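Local coordinates for GTP-binding protein (Thermus thermophilus, PDB 2DBY) that binds GDP as a YchF/OLA1-subfamily member of the Obg-type GTPases and is probably a ribosome-binding ATPase, at residues K178-F183 with T196-A201. Sequence-based numbering, arbitrary orientation.
Sequences KPARTF and TPLLTA
Two short 3-10 turns, 180-182 and 199-201, dock through Ala180, Arg181 and Thr200 in a largely buried loop-to-loop contact, which brings together the chain on either side of helix 187-195. It illustrates how one threonine can tie two irregular segments together by using both its side chain and its carbonyl. Ala180 N gives an almost straight hydrogen bond (174°) to Thr200 OG1, 3.0 Å away, and the next amide, Arg181 N, reaches Thr200 O at 2.9 Å along a more bent path. Thr200 OG1 sits between its own backbone N and carbonyl carbon (chi1 60°), which turns the hydroxyl to the Ala180 amide; its second partner is Asp139, whose carboxylate also takes the Leu199 amide. Beside these bonds lies a small apolar patch: Ala180 CB meets Ala201 CB at 3.8 Å and Leu198 CD1 at 3.9 Å. The Arg181 chain, bent at chi3 (78°), folds back past Thr200 O and lays one guanidinium face over Pro179 CB, nearer the edge of the group than its centre. A water 2.8 Å from Arg181 NH2 donates to Leu199 O at 2.7 Å, while Glu132, the Glu234 carbonyl and the Lys202 carbonyl hold the same guanidinium. A leucine in place of Arg181 would probably leave Glu132 without its salt-bridge mate and the bridging water without its donor, weakening the join between the loops. Helix 124-156 supplies Asp139 and Glu132, helix 161-175 packs Leu170 on Ala180 and Leu174 on Thr200, and helix 187-195 sets Leu193 against Leu198 and Ala201, in the loop that leads on to strand 204-209.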
ATOM      1  N   LYS A 178      16.121  -8.084  14.887  1.00 11.41           N
ATOM      2  CA  LYS A 178      14.956  -8.487  14.085  1.00 10.45           C
ATOM      3  C   LYS A 178      13.854  -7.415  14.098  1.00 10.94           C
ATOM      4  O   LYS A 178      13.590  -6.779  15.117  1.00 11.81           O
ATOM      5  CB  LYS A 178      14.423  -9.826  14.591  1.00 11.96           C
ATOM      6  CG  LYS A 178      15.513 -10.915  14.454  1.00 16.78           C
ATOM      7  CD  LYS A 178      15.317 -12.054  15.412  1.00 18.81           C
ATOM      8  CE  LYS A 178      16.602 -12.912  15.459  1.00 18.13           C
ATOM      9  NZ  LYS A 178      16.458 -14.034  16.426  1.00 21.82           N
ATOM     10  N   PRO A 179      13.187  -7.210  12.969  1.00 10.80           N
ATOM     11  CA  PRO A 179      12.136  -6.185  12.909  1.00 11.80           C
ATOM     12  C   PRO A 179      10.837  -6.538  13.605  1.00 12.16           C
ATOM     13  O   PRO A 179      10.459  -7.707  13.653  1.00 10.86           O
ATOM     14  CB  PRO A 179      11.929  -5.992  11.403  1.00 11.78           C
ATOM     15  CG  PRO A 179      12.210  -7.403  10.859  1.00 14.54           C
ATOM     16  CD  PRO A 179      13.342  -7.932  11.688  1.00 12.88           C
ATOM     17  N   ALA A 180      10.119  -5.525  14.089  1.00 10.60           N
ATOM     18  CA  ALA A 180       8.863  -5.781  14.771  1.00  9.14           C
ATOM     19  C   ALA A 180       7.874  -6.483  13.831  1.00  9.54           C
ATOM     20  O   ALA A 180       7.055  -7.278  14.282  1.00 12.71           O
ATOM     21  CB  ALA A 180       8.244  -4.472  15.320  1.00  9.90           C
ATOM     22  N   ARG A 181       7.997  -6.261  12.523  1.00 10.73           N
ATOM     23  CA  ARG A 181       7.031  -6.858  11.605  1.00 10.65           C
ATOM     24  C   ARG A 181       7.076  -8.399  11.555  1.00 13.11           C
ATOM     25  O   ARG A 181       6.078  -9.018  11.158  1.00 13.54           O
ATOM     26  CB  ARG A 181       7.192  -6.275  10.182  1.00 10.69           C
ATOM     27  CG  ARG A 181       8.356  -6.892   9.362  1.00  8.16           C
ATOM     28  CD  ARG A 181       8.621  -6.026   8.092  1.00 13.68           C
ATOM     29  NE  ARG A 181       9.373  -4.795   8.386  1.00 14.34           N
ATOM     30  CZ  ARG A 181      10.699  -4.680   8.352  1.00 13.02           C
ATOM     31  NH1 ARG A 181      11.474  -5.706   8.029  1.00 15.01           N
ATOM     32  NH2 ARG A 181      11.272  -3.525   8.657  1.00 14.53           N
ATOM     33  N   THR A 182       8.186  -9.006  11.971  1.00 11.98           N
ATOM     34  CA  THR A 182       8.269 -10.477  11.973  1.00 15.56           C
ATOM     35  C   THR A 182       7.965 -11.090  13.332  1.00 18.45           C
ATOM     36  O   THR A 182       8.053 -12.307  13.497  1.00 14.67           O
ATOM     37  CB  THR A 182       9.637 -11.011  11.533  1.00 15.80           C
ATOM     38  OG1 THR A 182      10.683 -10.449  12.341  1.00 13.30           O
ATOM     39  CG2 THR A 182       9.883 -10.702  10.038  1.00 14.33           C
ATOM     40  N   PHE A 183       7.637 -10.262  14.310  1.00 13.77           N
ATOM     41  CA  PHE A 183       7.295 -10.806  15.631  1.00 14.50           C
ATOM     42  C   PHE A 183       5.935 -11.492  15.474  1.00 17.97           C
ATOM     43  O   PHE A 183       5.043 -10.974  14.803  1.00 13.34           O
ATOM     44  CB  PHE A 183       7.214  -9.681  16.664  1.00 13.60           C
ATOM     45  CG  PHE A 183       7.217 -10.176  18.084  1.00 14.98           C
ATOM     46  CD1 PHE A 183       8.422 -10.469  18.718  1.00 15.39           C
ATOM     47  CD2 PHE A 183       6.027 -10.379  18.762  1.00 13.20           C
ATOM     48  CE1 PHE A 183       8.444 -10.972  20.019  1.00 14.31           C
ATOM     49  CE2 PHE A 183       6.024 -10.886  20.079  1.00 12.61           C
ATOM     50  CZ  PHE A 183       7.244 -11.184  20.705  1.00 12.89           C
ATOM     51  N   THR A 196       1.717   2.420  19.711  1.00 16.14           N
ATOM     52  CA  THR A 196       3.117   2.783  19.414  1.00 16.30           C
ATOM     53  C   THR A 196       3.544   2.123  18.100  1.00 16.63           C
ATOM     54  O   THR A 196       4.087   1.010  18.082  1.00 14.08           O
ATOM     55  CB  THR A 196       4.035   2.296  20.554  1.00 15.53           C
ATOM     56  OG1 THR A 196       3.586   2.873  21.797  1.00 19.69           O
ATOM     57  CG2 THR A 196       5.476   2.728  20.311  1.00 18.11           C
ATOM     58  N   PRO A 197       3.291   2.801  16.976  1.00 17.33           N
ATOM     59  CA  PRO A 197       3.619   2.303  15.630  1.00 17.88           C
ATOM     60  C   PRO A 197       5.104   2.288  15.334  1.00 15.05           C
ATOM     61  O   PRO A 197       5.623   3.204  14.706  1.00 16.71           O
ATOM     62  CB  PRO A 197       2.851   3.262  14.693  1.00 21.50           C
ATOM     63  CG  PRO A 197       1.826   3.927  15.580  1.00 27.91           C
ATOM     64  CD  PRO A 197       2.558   4.079  16.905  1.00 18.69           C
ATOM     65  N   LEU A 198       5.782   1.230  15.773  1.00 12.64           N
ATOM     66  CA  LEU A 198       7.222   1.089  15.567  1.00 12.47           C
ATOM     67  C   LEU A 198       7.573   1.149  14.084  1.00 12.44           C
ATOM     68  O   LEU A 198       6.833   0.649  13.236  1.00 10.85           O
ATOM     69  CB  LEU A 198       7.727  -0.240  16.141  1.00 12.08           C
ATOM     70  CG  LEU A 198       7.593  -0.358  17.665  1.00 12.81           C
ATOM     71  CD1 LEU A 198       8.160  -1.722  18.102  1.00 11.16           C
ATOM     72  CD2 LEU A 198       8.326   0.798  18.347  1.00 14.77           C
ATOM     73  N   LEU A 199       8.712   1.764  13.779  1.00 10.78           N
ATOM     74  CA  LEU A 199       9.121   1.892  12.387  1.00  9.14           C
ATOM     75  C   LEU A 199       9.318   0.539  11.703  1.00 11.69           C
ATOM     76  O   LEU A 199       8.959   0.371  10.520  1.00 12.74           O
ATOM     77  CB  LEU A 199      10.412   2.707  12.301  1.00  9.80           C
ATOM     78  CG  LEU A 199      10.307   4.087  12.965  1.00 11.83           C
ATOM     79  CD1 LEU A 199      11.599   4.831  12.656  1.00 17.58           C
ATOM     80  CD2 LEU A 199       9.085   4.914  12.441  1.00 14.36           C
ATOM     81  N   THR A 200       9.883  -0.424  12.429  1.00 11.50           N
ATOM     82  CA  THR A 200      10.126  -1.744  11.858  1.00 10.13           C
ATOM     83  C   THR A 200       8.895  -2.643  11.855  1.00  7.89           C
ATOM     84  O   THR A 200       8.978  -3.796  11.425  1.00 10.74           O
ATOM     85  CB  THR A 200      11.296  -2.499  12.559  1.00  9.81           C
ATOM     86  OG1 THR A 200      10.983  -2.681  13.939  1.00 11.22           O
ATOM     87  CG2 THR A 200      12.594  -1.701  12.434  1.00 12.49           C
ATOM     88  N   ALA A 201       7.767  -2.109  12.317  1.00  9.44           N
ATOM     89  CA  ALA A 201       6.496  -2.847  12.284  1.00 10.26           C
ATOM     90  C   ALA A 201       5.774  -2.544  10.950  1.00 10.87           C
ATOM     91  O   ALA A 201       4.832  -3.265  10.560  1.00 11.66           O
ATOM     92  CB  ALA A 201       5.597  -2.449  13.491  1.00 11.03           C
TER
HETATM   93  O   HOH W   1       9.408  -1.439   8.568  1.00 14.67           O